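Local structure of 3-methyladenine DNA glycosylase (Helicobacter pylori, 1PU6) at residues G36-Q41 against A94-D99; W23-A28 against L138-A143; E145-D150 against Q197-F202. The protein excises 3-methyladenine from alkylated DNA, a glycosylase of the helix-hairpin-helix superfamily that starts base excision repair. One frame throughout, in Å; residues are numbered along the deposited sequence.

Interaction 1 of 3, residues G36-Q41 against A94-D99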
ATOM      1  N   GLY A  36       2.973  -5.363   5.126  1.00 12.90           N
ATOM      2  CA  GLY A  36       1.899  -4.552   5.662  1.00 13.15           C
ATOM      3  C   GLY A  36       0.755  -4.340   4.695  1.00 12.91           C
ATOM      4  O   GLY A  36      -0.398  -4.241   5.132  1.00 14.49           O
ATOM      5  N   ALA A  37       1.052  -4.257   3.393  1.00 12.40           N
ATOM      6  CA  ALA A  37       0.001  -4.057   2.412  1.00 13.16           C
ATOM      7  C   ALA A  37      -0.938  -5.260   2.422  1.00 13.58           C
ATOM      8  O   ALA A  37      -2.150  -5.087   2.224  1.00 14.97           O
ATOM      9  CB  ALA A  37       0.612  -3.873   1.007  1.00 12.93           C
ATOM     10  N   VAL A  38      -0.392  -6.461   2.635  1.00 13.80           N
ATOM     11  CA  VAL A  38      -1.231  -7.640   2.709  1.00 14.67           C
ATOM     12  C   VAL A  38      -1.999  -7.672   4.030  1.00 14.91           C
ATOM     13  O   VAL A  38      -3.222  -7.936   4.030  1.00 16.05           O
ATOM     14  CB  VAL A  38      -0.362  -8.919   2.543  1.00 13.15           C
ATOM     15  CG1 VAL A  38      -1.201 -10.176   2.801  1.00 15.62           C
ATOM     16  CG2 VAL A  38       0.253  -8.918   1.098  1.00 16.31           C
ATOM     17  N   LEU A  39      -1.297  -7.458   5.161  1.00 14.52           N
ATOM     18  CA  LEU A  39      -1.913  -7.567   6.493  1.00 14.95           C
ATOM     19  C   LEU A  39      -2.936  -6.523   6.809  1.00 16.39           C
ATOM     20  O   LEU A  39      -3.801  -6.765   7.692  1.00 18.83           O
ATOM     21  CB  LEU A  39      -0.857  -7.568   7.589  1.00 14.74           C
ATOM     22  CG  LEU A  39       0.120  -8.753   7.598  1.00 13.93           C
ATOM     23  CD1 LEU A  39       1.196  -8.480   8.690  1.00 17.12           C
ATOM     24  CD2 LEU A  39      -0.688  -9.990   7.937  1.00 16.27           C
ATOM     25  N   THR A  40      -2.890  -5.377   6.094  1.00 15.36           N
ATOM     26  CA  THR A  40      -3.874  -4.361   6.389  1.00 17.79           C
ATOM     27  C   THR A  40      -5.282  -4.604   5.807  1.00 17.38           C
ATOM     28  O   THR A  40      -6.232  -3.882   6.123  1.00 19.83           O
ATOM     29  CB  THR A  40      -3.285  -2.961   6.014  1.00 18.32           C
ATOM     30  OG1 THR A  40      -4.049  -1.933   6.678  1.00 21.30           O
ATOM     31  CG2 THR A  40      -3.397  -2.704   4.538  1.00 17.19           C
ATOM     32  N   GLN A  41      -5.425  -5.593   4.937  1.00 18.96           N
ATOM     33  CA  GLN A  41      -6.723  -5.872   4.325  1.00 18.71           C
ATOM     34  C   GLN A  41      -7.806  -6.157   5.373  1.00 19.87           C
ATOM     35  O   GLN A  41      -7.596  -6.961   6.283  1.00 20.28           O
ATOM     36  CB  GLN A  41      -6.569  -7.012   3.292  1.00 18.62           C
ATOM     37  CG  GLN A  41      -7.842  -7.343   2.456  1.00 17.97           C
ATOM     38  CD  GLN A  41      -7.527  -8.342   1.330  1.00 18.62           C
ATOM     39  OE1 GLN A  41      -6.801  -8.028   0.357  1.00 18.95           O
ATOM     40  NE2 GLN A  41      -8.053  -9.549   1.461  1.00 21.51           N
ATOM     41  N   ALA A  94      -1.919 -15.589   7.339  1.00 13.05           N
ATOM     42  CA  ALA A  94      -0.690 -16.388   7.350  1.00 12.88           C
ATOM     43  C   ALA A  94      -0.569 -17.200   6.065  1.00 13.71           C
ATOM     44  O   ALA A  94       0.490 -17.185   5.412  1.00 13.10           O
ATOM     45  CB  ALA A  94      -0.625 -17.317   8.613  1.00 13.44           C
ATOM     46  N   LYS A  95      -1.626 -17.914   5.680  1.00 13.11           N
ATOM     47  CA  LYS A  95      -1.540 -18.699   4.457  1.00 13.85           C
ATOM     48  C   LYS A  95      -1.302 -17.787   3.189  1.00 14.13           C
ATOM     49  O   LYS A  95      -0.520 -18.115   2.293  1.00 15.08           O
ATOM     50  CB  LYS A  95      -2.822 -19.528   4.258  1.00 15.55           C
ATOM     51  CG  LYS A  95      -2.802 -20.273   2.878  1.00 18.44           C
ATOM     52  CD  LYS A  95      -3.825 -21.384   2.865  1.00 22.80           C
ATOM     53  CE  LYS A  95      -3.947 -22.000   1.471  1.00 27.47           C
ATOM     54  NZ  LYS A  95      -2.690 -22.730   1.016  1.00 28.36           N
ATOM     55  N   ARG A  96      -1.990 -16.667   3.156  1.00 12.57           N
ATOM     56  CA  ARG A  96      -1.864 -15.759   2.004  1.00 12.75           C
ATOM     57  C   ARG A  96      -0.403 -15.264   1.865  1.00 13.02           C
ATOM     58  O   ARG A  96       0.129 -15.209   0.743  1.00 13.45           O
ATOM     59  CB  ARG A  96      -2.730 -14.541   2.256  1.00 13.51           C
ATOM     60  CG  ARG A  96      -2.886 -13.672   1.080  1.00 15.96           C
ATOM     61  CD  ARG A  96      -3.942 -12.564   1.396  1.00 19.33           C
ATOM     62  NE  ARG A  96      -5.189 -13.176   1.942  1.00 21.50           N
ATOM     63  CZ  ARG A  96      -6.057 -12.539   2.720  1.00 24.64           C
ATOM     64  NH1 ARG A  96      -5.840 -11.289   3.079  1.00 24.58           N
ATOM     65  NH2 ARG A  96      -7.183 -13.152   3.120  1.00 26.14           N
ATOM     66  N   LEU A  97       0.229 -14.891   3.002  1.00 11.76           N
ATOM     67  CA  LEU A  97       1.669 -14.473   2.981  1.00 11.89           C
ATOM     68  C   LEU A  97       2.635 -15.575   2.558  1.00 12.14           C
ATOM     69  O   LEU A  97       3.579 -15.356   1.790  1.00 11.93           O
ATOM     70  CB  LEU A  97       2.105 -13.941   4.366  1.00 12.05           C
ATOM     71  CG  LEU A  97       1.536 -12.574   4.670  1.00 13.97           C
ATOM     72  CD1 LEU A  97       1.875 -12.231   6.145  1.00 17.81           C
ATOM     73  CD2 LEU A  97       2.013 -11.491   3.685  1.00 16.17           C
ATOM     74  N   ILE A  98       2.429 -16.772   3.120  1.00 12.12           N
ATOM     75  CA  ILE A  98       3.288 -17.912   2.782  1.00 13.41           C
ATOM     76  C   ILE A  98       3.196 -18.265   1.296  1.00 13.61           C
ATOM     77  O   ILE A  98       4.232 -18.451   0.602  1.00 15.02           O
ATOM     78  CB  ILE A  98       2.939 -19.114   3.685  1.00 13.05           C
ATOM     79  CG1 ILE A  98       3.392 -18.808   5.114  1.00 14.96           C
ATOM     80  CG2 ILE A  98       3.577 -20.395   3.158  1.00 15.64           C
ATOM     81  CD1 ILE A  98       2.793 -19.786   6.173  1.00 17.17           C
ATOM     82  N   ASP A  99       1.976 -18.358   0.799  1.00 13.90           N
ATOM     83  CA  ASP A  99       1.794 -18.695  -0.607  1.00 13.25           C
ATOM     84  C   ASP A  99       2.307 -17.585  -1.566  1.00 14.25           C
ATOM     85  O   ASP A  99       2.944 -17.884  -2.618  1.00 14.85           O
ATOM     86  CB  ASP A  99       0.332 -19.058  -0.891  1.00 15.18           C
ATOM     87  CG  ASP A  99      -0.071 -20.422  -0.275  0.50 12.23           C
ATOM     88  OD1 ASP A  99       0.807 -21.175   0.274  0.50 14.40           O
ATOM     89  OD2 ASP A  99      -1.270 -20.830  -0.305  0.50 13.88           O
TER
HETATM   90  O   HOH W   1      -4.355  -9.162   1.592  1.00 19.88           O
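V38 and L39 meet the forked end of L97, one methyl branch to each. V38 CG1 lies 3.6 Å from L97 CD2, while L39 CD2 comes to 3.8 Å from L97 CD1, the two leucines crossing at about a right angle. V38 turns CG1 anti to its backbone N (chi1 173°), and the same methyl also touches the R96 chain at CD, 3.9 Å away. Beyond CD the arginine bends at chi3 (-51°) and carries its guanidinium past the valine to a polar layer. There one water accepts from R96 NH1 at 3.0 Å, donates to V38 O at 3.0 Å and, weakly, to Q41 OE1. It mediates where no direct bond exists: Q41 NE2 and R96 NH1, 3.2 Å apart, are both donors, with amide and guanidinium planes 27° from one another. What fixes the amide lies a shell further out, where Q41 NE2 donates to G128 O and OE1 receives G130 N. K93 NZ bonds L39 O and Q41 O, tying the end of helix 31-39 to helix 90-108. An apolar helix-helix seam thus ends in a glutamine hydrogen-bonded to the glycine-rich turn of the helix-hairpin-helix motif.

Interaction 2 of 3, residues W23-A28 against L138-A143; sequences WWWPNA and LCYACA. Unlike the reference sequence in segment 138-143: A141 (reference Val).
Y140 is the bump here, and the hollow that receives it is built by the carbonyl of W23 and the side chains of W24 and W25. Its ring enters between unlike walls. W25 lies against one face, with CE3 3.5 Å above the tyrosine plane and offset toward the rim; C139 SG, from the same helix, sits over the centre of the opposite face at 4.0 Å. W25 holds CG anti to the backbone N (chi1 -163°), which brings the six-membered ring of its indole against the tyrosine. The planes are inclined by 38°, so the indole leans across Y140 with CE3 closest. W23 O closes the side, in the plane of the tyrosine ring and 3.2 Å from CE1. At the hydroxyl end W24 is turned more steeply, its plane 55° from that of the tyrosine, and its CE3 is 3.6 Å from Y140 OH. That hydroxyl is hydrogen-bonded to A200 O, while W24 NE1 is bonded to E208.

A second, shallower fit lies alongside. The W23 indole reaches the residues that follow helix 131-141, where its CH2 meets A143 CB at 3.6 Å, and its CZ3 passes 3.7 Å from C139 O. A28, closing a type II turn that begins at W25, brings its CA to 3.5 Å from Y140 O. A beta-mercaptoethanol, probably from the crystallisation liquor, lies beside W24. W25 also meets F45 edge-to-face. The result is an aromatic cluster set against the helix that follows the hairpin of the helix-hairpin-helix motif, and its tryptophans, with F45, may belong to the aromatic lining of the alkylated-base pocket.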
ATOM      1  N   TRP A  23       7.647   8.667   1.390  1.00 16.90           N
ATOM      2  CA  TRP A  23       6.647   7.938   0.574  1.00 14.76           C
ATOM      3  C   TRP A  23       5.370   7.612   1.395  1.00 16.15           C
ATOM      4  O   TRP A  23       4.603   6.770   0.991  1.00 15.76           O
ATOM      5  CB  TRP A  23       7.232   6.621  -0.007  1.00 15.73           C
ATOM      6  CG  TRP A  23       8.183   6.823  -1.201  1.00 15.29           C
ATOM      7  CD1 TRP A  23       9.439   7.447  -1.202  1.00 18.65           C
ATOM      8  CD2 TRP A  23       7.967   6.360  -2.532  1.00 14.71           C
ATOM      9  NE1 TRP A  23       9.966   7.405  -2.472  1.00 18.33           N
ATOM     10  CE2 TRP A  23       9.078   6.765  -3.312  1.00 17.66           C
ATOM     11  CE3 TRP A  23       6.908   5.663  -3.152  1.00 16.73           C
ATOM     12  CZ2 TRP A  23       9.186   6.466  -4.695  1.00 18.30           C
ATOM     13  CZ3 TRP A  23       6.988   5.365  -4.546  1.00 17.83           C
ATOM     14  CH2 TRP A  23       8.123   5.775  -5.297  1.00 18.31           C
ATOM     15  N   TRP A  24       5.206   8.286   2.557  1.00 15.53           N
ATOM     16  CA  TRP A  24       4.082   8.166   3.507  1.00 14.97           C
ATOM     17  C   TRP A  24       4.068   6.833   4.263  1.00 14.80           C
ATOM     18  O   TRP A  24       4.038   6.809   5.514  1.00 16.36           O
ATOM     19  CB  TRP A  24       2.718   8.443   2.854  1.00 16.36           C
ATOM     20  CG  TRP A  24       1.562   8.264   3.829  1.00 17.00           C
ATOM     21  CD1 TRP A  24       1.245   9.074   4.910  1.00 16.38           C
ATOM     22  CD2 TRP A  24       0.607   7.218   3.819  1.00 14.44           C
ATOM     23  NE1 TRP A  24       0.147   8.569   5.559  1.00 17.51           N
ATOM     24  CE2 TRP A  24      -0.289   7.444   4.889  1.00 17.64           C
ATOM     25  CE3 TRP A  24       0.364   6.129   2.961  1.00 15.59           C
ATOM     26  CZ2 TRP A  24      -1.389   6.596   5.155  1.00 18.03           C
ATOM     27  CZ3 TRP A  24      -0.727   5.294   3.225  1.00 17.78           C
ATOM     28  CH2 TRP A  24      -1.605   5.554   4.303  1.00 18.65           C
ATOM     29  N   TRP A  25       4.060   5.722   3.510  1.00 13.77           N
ATOM     30  CA  TRP A  25       4.002   4.385   4.159  1.00 14.13           C
ATOM     31  C   TRP A  25       5.369   4.196   4.903  1.00 15.97           C
ATOM     32  O   TRP A  25       6.444   4.383   4.278  1.00 15.67           O
ATOM     33  CB  TRP A  25       3.829   3.339   3.029  1.00 14.16           C
ATOM     34  CG  TRP A  25       3.360   2.020   3.492  1.00 14.03           C
ATOM     35  CD1 TRP A  25       4.030   1.114   4.271  1.00 15.01           C
ATOM     36  CD2 TRP A  25       2.092   1.434   3.166  1.00 14.40           C
ATOM     37  NE1 TRP A  25       3.242  -0.004   4.456  1.00 17.71           N
ATOM     38  CE2 TRP A  25       2.049   0.159   3.790  1.00 16.58           C
ATOM     39  CE3 TRP A  25       0.962   1.882   2.438  1.00 15.61           C
ATOM     40  CZ2 TRP A  25       0.924  -0.689   3.704  1.00 16.92           C
ATOM     41  CZ3 TRP A  25      -0.169   1.036   2.335  1.00 14.10           C
ATOM     42  CH2 TRP A  25      -0.169  -0.234   2.972  1.00 17.47           C
ATOM     43  N   PRO A  26       5.367   3.812   6.187  1.00 16.45           N
ATOM     44  CA  PRO A  26       6.640   3.566   6.893  1.00 17.68           C
ATOM     45  C   PRO A  26       7.413   2.382   6.284  1.00 17.85           C
ATOM     46  O   PRO A  26       6.830   1.337   5.968  1.00 18.45           O
ATOM     47  CB  PRO A  26       6.241   3.273   8.364  1.00 18.76           C
ATOM     48  CG  PRO A  26       4.793   3.144   8.359  1.00 21.93           C
ATOM     49  CD  PRO A  26       4.175   3.551   7.018  1.00 17.12           C
ATOM     50  N   ASN A  27       8.712   2.580   6.084  1.00 18.11           N
ATOM     51  CA  ASN A  27       9.564   1.583   5.433  1.00 17.25           C
ATOM     52  C   ASN A  27       9.098   1.184   4.008  1.00 17.62           C
ATOM     53  O   ASN A  27       9.190   0.008   3.587  1.00 16.83           O
ATOM     54  CB  ASN A  27       9.777   0.341   6.350  1.00 18.95           C
ATOM     55  CG  ASN A  27      10.546   0.709   7.627  1.00 23.62           C
ATOM     56  OD1 ASN A  27      10.109   0.390   8.772  1.00 32.93           O
ATOM     57  ND2 ASN A  27      11.675   1.427   7.456  1.00 27.36           N
ATOM     58  N   ALA A  28       8.660   2.185   3.251  1.00 16.79           N
ATOM     59  CA  ALA A  28       8.347   2.025   1.831  1.00 16.54           C
ATOM     60  C   ALA A  28       9.562   1.487   1.049  1.00 17.08           C
ATOM     61  O   ALA A  28      10.754   1.699   1.412  1.00 18.33           O
ATOM     62  CB  ALA A  28       7.900   3.380   1.245  1.00 17.09           C
ATOM     63  N   LEU A 138       2.244  -2.614  -5.462  1.00 11.83           N
ATOM     64  CA  LEU A 138       2.855  -1.987  -6.669  1.00 12.68           C
ATOM     65  C   LEU A 138       3.419  -0.565  -6.397  1.00 12.90           C
ATOM     66  O   LEU A 138       4.557  -0.217  -6.835  1.00 14.25           O
ATOM     67  CB  LEU A 138       1.852  -1.871  -7.818  1.00 11.54           C
ATOM     68  CG  LEU A 138       1.483  -3.231  -8.404  1.00 12.50           C
ATOM     69  CD1 LEU A 138       0.279  -3.134  -9.342  1.00 17.41           C
ATOM     70  CD2 LEU A 138       2.635  -3.957  -9.116  1.00 14.61           C
ATOM     71  N   CYS A 139       2.647   0.249  -5.688  1.00 13.69           N
ATOM     72  CA  CYS A 139       3.108   1.616  -5.392  1.00 13.78           C
ATOM     73  C   CYS A 139       4.157   1.645  -4.293  1.00 14.44           C
ATOM     74  O   CYS A 139       5.284   2.124  -4.509  1.00 14.77           O
ATOM     75  CB  CYS A 139       1.877   2.509  -4.978  1.00 15.06           C
ATOM     76  SG  CYS A 139       2.377   4.179  -4.624  1.00 16.05           S
ATOM     77  N   TYR A 140       3.810   1.156  -3.095  1.00 12.74           N
ATOM     78  CA  TYR A 140       4.641   1.396  -1.912  1.00 12.14           C
ATOM     79  C   TYR A 140       5.763   0.389  -1.700  1.00 13.36           C
ATOM     80  O   TYR A 140       6.667   0.656  -0.905  1.00 15.58           O
ATOM     81  CB  TYR A 140       3.765   1.395  -0.644  1.00 11.74           C
ATOM     82  CG  TYR A 140       2.768   2.527  -0.689  1.00 11.97           C
ATOM     83  CD1 TYR A 140       3.180   3.853  -0.336  1.00 12.06           C
ATOM     84  CD2 TYR A 140       1.407   2.278  -0.982  1.00 11.95           C
ATOM     85  CE1 TYR A 140       2.276   4.915  -0.288  1.00 12.75           C
ATOM     86  CE2 TYR A 140       0.465   3.360  -0.954  1.00 12.64           C
ATOM     87  CZ  TYR A 140       0.927   4.658  -0.611  1.00 14.28           C
ATOM     88  OH  TYR A 140       0.021   5.685  -0.627  1.00 15.24           O
ATOM     89  N   ALA A 141       5.694  -0.758  -2.377  1.00 13.87           N
ATOM     90  CA  ALA A 141       6.840  -1.675  -2.365  1.00 14.69           C
ATOM     91  C   ALA A 141       7.644  -1.605  -3.655  1.00 16.52           C
ATOM     92  O   ALA A 141       8.846  -1.738  -3.575  1.00 19.22           O
ATOM     93  CB  ALA A 141       6.441  -3.138  -2.049  1.00 15.79           C
ATOM     94  N   CYS A 142       7.010  -1.410  -4.816  1.00 15.21           N
ATOM     95  CA  CYS A 142       7.722  -1.523  -6.128  1.00 14.53           C
ATOM     96  C   CYS A 142       7.972  -0.192  -6.850  1.00 16.31           C
ATOM     97  O   CYS A 142       8.607  -0.177  -7.934  1.00 17.26           O
ATOM     98  CB  CYS A 142       6.952  -2.455  -7.086  1.00 15.64           C
ATOM     99  SG  CYS A 142       6.657  -4.091  -6.337  1.00 17.19           S
ATOM    100  N   ALA A 143       7.476   0.903  -6.282  1.00 16.02           N
ATOM    101  CA  ALA A 143       7.642   2.221  -6.919  1.00 16.05           C
ATOM    102  C   ALA A 143       7.042   2.357  -8.324  1.00 16.34           C
ATOM    103  O   ALA A 143       7.615   3.106  -9.183  1.00 17.59           O
ATOM    104  CB  ALA A 143       9.150   2.691  -6.866  1.00 17.25           C
TER

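Interaction 3 of 3, residues E145-D150 against Q197-F202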
ATOM      1  N   GLU A 145       3.924   3.430 -11.051  1.00 16.80           N
ATOM      2  CA  GLU A 145       2.999   4.578 -11.194  1.00 16.70           C
ATOM      3  C   GLU A 145       1.564   4.107 -11.081  1.00 17.11           C
ATOM      4  O   GLU A 145       0.873   3.958 -12.070  1.00 18.30           O
ATOM      5  CB  GLU A 145       3.243   5.359 -12.517  1.00 18.76           C
ATOM      6  CG  GLU A 145       4.635   5.999 -12.553  1.00 20.97           C
ATOM      7  CD  GLU A 145       5.061   6.523 -13.938  1.00 24.78           C
ATOM      8  OE1 GLU A 145       6.122   7.227 -13.963  1.00 26.43           O
ATOM      9  OE2 GLU A 145       4.393   6.214 -15.006  1.00 26.48           O
ATOM     10  N   VAL A 146       1.156   3.806  -9.848  1.00 15.24           N
ATOM     11  CA  VAL A 146      -0.188   3.304  -9.519  1.00 14.97           C
ATOM     12  C   VAL A 146      -0.690   4.086  -8.316  1.00 14.71           C
ATOM     13  O   VAL A 146       0.046   4.236  -7.301  1.00 17.33           O
ATOM     14  CB  VAL A 146      -0.078   1.815  -9.085  1.00 13.06           C
ATOM     15  CG1 VAL A 146      -1.367   1.314  -8.536  1.00 17.76           C
ATOM     16  CG2 VAL A 146       0.356   0.999 -10.335  1.00 17.87           C
ATOM     17  N   MET A 147      -1.934   4.583  -8.364  1.00 15.09           N
ATOM     18  CA  MET A 147      -2.528   5.217  -7.166  1.00 15.76           C
ATOM     19  C   MET A 147      -3.520   4.261  -6.456  1.00 15.81           C
ATOM     20  O   MET A 147      -4.506   3.850  -7.052  1.00 15.69           O
ATOM     21  CB  MET A 147      -3.249   6.532  -7.489  1.00 17.90           C
ATOM     22  CG  MET A 147      -3.423   7.381  -6.071  1.00 17.45           C
ATOM     23  SD  MET A 147      -3.940   8.924  -6.394  1.00 23.06           S
ATOM     24  CE  MET A 147      -4.924   9.204  -4.871  1.00 15.84           C
ATOM     25  N   VAL A 148      -3.279   3.949  -5.189  1.00 13.33           N
ATOM     26  CA  VAL A 148      -4.158   3.083  -4.401  1.00 12.91           C
ATOM     27  C   VAL A 148      -5.437   3.875  -4.109  1.00 14.08           C
ATOM     28  O   VAL A 148      -5.358   5.090  -3.841  1.00 16.22           O
ATOM     29  CB  VAL A 148      -3.492   2.761  -3.053  1.00 13.57           C
ATOM     30  CG1 VAL A 148      -4.462   2.025  -2.110  1.00 16.09           C
ATOM     31  CG2 VAL A 148      -2.227   1.932  -3.311  1.00 16.12           C
ATOM     32  N   VAL A 149      -6.589   3.192  -4.186  1.00 13.74           N
ATOM     33  CA  VAL A 149      -7.859   3.724  -3.634  1.00 13.34           C
ATOM     34  C   VAL A 149      -8.480   2.724  -2.678  1.00 15.96           C
ATOM     35  O   VAL A 149      -7.977   1.602  -2.547  1.00 16.20           O
ATOM     36  CB  VAL A 149      -8.876   4.171  -4.741  1.00 13.83           C
ATOM     37  CG1 VAL A 149      -8.226   5.335  -5.594  1.00 14.87           C
ATOM     38  CG2 VAL A 149      -9.324   3.001  -5.623  1.00 14.27           C
ATOM     39  N   ASP A 150      -9.533   3.129  -1.963  1.00 17.50           N
ATOM     40  CA  ASP A 150     -10.018   2.350  -0.782  1.00 16.71           C
ATOM     41  C   ASP A 150     -11.352   2.976  -0.324  1.00 18.02           C
ATOM     42  O   ASP A 150     -11.820   3.940  -0.931  1.00 18.16           O
ATOM     43  CB  ASP A 150      -8.995   2.434   0.388  1.00 18.19           C
ATOM     44  CG  ASP A 150      -8.620   3.863   0.758  0.50 15.32           C
ATOM     45  OD1 ASP A 150      -7.804   4.035   1.702  0.50 13.91           O
ATOM     46  OD2 ASP A 150      -9.087   4.880   0.188  0.50 15.93           O
ATOM     47  N   GLN A 197       6.085   8.449  -6.662  1.00 14.21           N
ATOM     48  CA  GLN A 197       6.117   8.998  -5.284  1.00 13.61           C
ATOM     49  C   GLN A 197       4.968   9.980  -5.075  1.00 14.19           C
ATOM     50  O   GLN A 197       4.426  10.082  -3.955  1.00 13.60           O
ATOM     51  CB  GLN A 197       7.460   9.670  -5.029  1.00 13.52           C
ATOM     52  CG  GLN A 197       7.626  10.011  -3.530  1.00 14.88           C
ATOM     53  CD  GLN A 197       8.962  10.682  -3.215  1.00 15.80           C
ATOM     54  OE1 GLN A 197       9.900  10.680  -4.037  1.00 18.67           O
ATOM     55  NE2 GLN A 197       9.059  11.224  -2.017  1.00 19.15           N
ATOM     56  N   LEU A 198       4.637  10.770  -6.110  1.00 13.83           N
ATOM     57  CA  LEU A 198       3.479  11.643  -6.016  1.00 13.50           C
ATOM     58  C   LEU A 198       2.183  10.828  -5.666  1.00 14.08           C
ATOM     59  O   LEU A 198       1.433  11.201  -4.766  1.00 13.16           O
ATOM     60  CB  LEU A 198       3.305  12.475  -7.307  1.00 14.54           C
ATOM     61  CG  LEU A 198       2.205  13.522  -7.285  1.00 14.99           C
ATOM     62  CD1 LEU A 198       2.604  14.682  -8.368  1.00 17.67           C
ATOM     63  CD2 LEU A 198       0.867  12.930  -7.650  1.00 18.23           C
ATOM     64  N   TYR A 199       1.931   9.719  -6.378  1.00 13.39           N
ATOM     65  CA  TYR A 199       0.728   8.920  -6.068  1.00 13.43           C
ATOM     66  C   TYR A 199       0.802   8.322  -4.627  1.00 13.27           C
ATOM     67  O   TYR A 199      -0.223   8.254  -3.922  1.00 13.87           O
ATOM     68  CB  TYR A 199       0.612   7.778  -7.095  1.00 13.13           C
ATOM     69  CG  TYR A 199       0.141   8.153  -8.475  1.00 14.16           C
ATOM     70  CD1 TYR A 199       0.541   7.397  -9.574  1.00 14.98           C
ATOM     71  CD2 TYR A 199      -0.772   9.172  -8.690  1.00 16.48           C
ATOM     72  CE1 TYR A 199       0.103   7.675 -10.864  1.00 17.32           C
ATOM     73  CE2 TYR A 199      -1.250   9.472 -10.017  1.00 17.86           C
ATOM     74  CZ  TYR A 199      -0.803   8.694 -11.086  1.00 15.34           C
ATOM     75  OH  TYR A 199      -1.246   8.945 -12.402  1.00 21.44           O
ATOM     76  N   ALA A 200       2.009   7.929  -4.196  1.00 13.07           N
ATOM     77  CA  ALA A 200       2.206   7.420  -2.813  1.00 12.93           C
ATOM     78  C   ALA A 200       1.743   8.447  -1.799  1.00 13.27           C
ATOM     79  O   ALA A 200       0.989   8.126  -0.837  1.00 14.04           O
ATOM     80  CB  ALA A 200       3.701   7.055  -2.600  1.00 14.08           C
ATOM     81  N   ARG A 201       2.165   9.691  -2.014  1.00 12.64           N
ATOM     82  CA  ARG A 201       1.824  10.770  -1.068  1.00 12.56           C
ATOM     83  C   ARG A 201       0.342  11.164  -1.192  1.00 13.22           C
ATOM     84  O   ARG A 201      -0.294  11.501  -0.187  1.00 15.50           O
ATOM     85  CB  ARG A 201       2.739  11.960  -1.306  1.00 14.47           C
ATOM     86  CG  ARG A 201       4.227  11.695  -0.887  1.00 13.26           C
ATOM     87  CD  ARG A 201       5.123  12.844  -1.096  1.00 16.73           C
ATOM     88  NE  ARG A 201       4.799  13.896  -0.067  1.00 15.63           N
ATOM     89  CZ  ARG A 201       5.336  13.945   1.153  1.00 22.17           C
ATOM     90  NH1 ARG A 201       6.249  13.093   1.560  1.00 17.73           N
ATOM     91  NH2 ARG A 201       4.976  14.959   1.986  1.00 20.20           N
ATOM     92  N   PHE A 202      -0.186  11.211  -2.420  1.00 13.13           N
ATOM     93  CA  PHE A 202      -1.586  11.618  -2.641  1.00 12.98           C
ATOM     94  C   PHE A 202      -2.553  10.663  -1.884  1.00 13.26           C
ATOM     95  O   PHE A 202      -3.463  11.121  -1.115  1.00 13.63           O
ATOM     96  CB  PHE A 202      -1.839  11.638  -4.183  1.00 13.13           C
ATOM     97  CG  PHE A 202      -3.129  12.288  -4.622  1.00 12.43           C
ATOM     98  CD1 PHE A 202      -3.412  12.341  -6.020  1.00 13.45           C
ATOM     99  CD2 PHE A 202      -4.047  12.845  -3.750  1.00 13.96           C
ATOM    100  CE1 PHE A 202      -4.588  12.873  -6.541  1.00 13.96           C
ATOM    101  CE2 PHE A 202      -5.274  13.437  -4.239  1.00 15.10           C
ATOM    102  CZ  PHE A 202      -5.530  13.457  -5.659  1.00 12.84           C
TER
HETATM  103  O   HOH W   2      -0.856   5.235  -4.076  1.00 16.34           O
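A single methionine side chain serves two aromatic rings one helical turn apart: M147 crosses both Y199 and F202 at about a right angle, a double Met-aromatic contact within the all-helical HhH-GPD fold. Different atoms do the work on each ring. M147 CB makes a CH-pi contact over the face of Y199, 4.2 Å from its centroid. At the far end the terminal methyl CE covers a face of F202, 3.7 Å from the centroid and 18° off the ring normal, while SD approaches the same ring obliquely and reaches CD1 at 3.5 Å. With CG anti to the backbone N (chi1 -162°), the thioether runs from the first ring to the second, and a bend at chi3 turns its methyl over F202. Y199 is held along its edge as well, where E145 C lies near the ring plane, and V146 O rests 3.6 Å from Y199 CB. Helix 167-179 holds the extended backbone at M147, since E175 accepts from M147 N and Q171 donates to M147 O; I7, L8 and L11 of helix 4-12 pack on F202. One water stitches loop to helix, accepting from V148 N at 3.0 Å and donating weakly to Y199 O at 3.1 Å.

Together the three contacts show how an all-helical enzyme varies its chemistry around one element, helix 131-141. The centre of interaction 2 lies about 6 Å from the centre of the chain, yet the contact is only partly buried; those of interactions 3 and 1, about 9 and 12 Å out, are largely buried. Interaction 1 is aliphatic with a hydrated polar margin, interaction 2 aromatic, interaction 3 sulfur-aromatic; none has a direct hydrogen bond between its own segments. Between contacts, interactions 2 and 3 share one probable hydrogen bond, through the hydroxyl of Y140, and further packing such as W23 CE3 on A200 CB, whereas interactions 1 and 2 meet by packing alone. Interactions 1 and 3 do not touch.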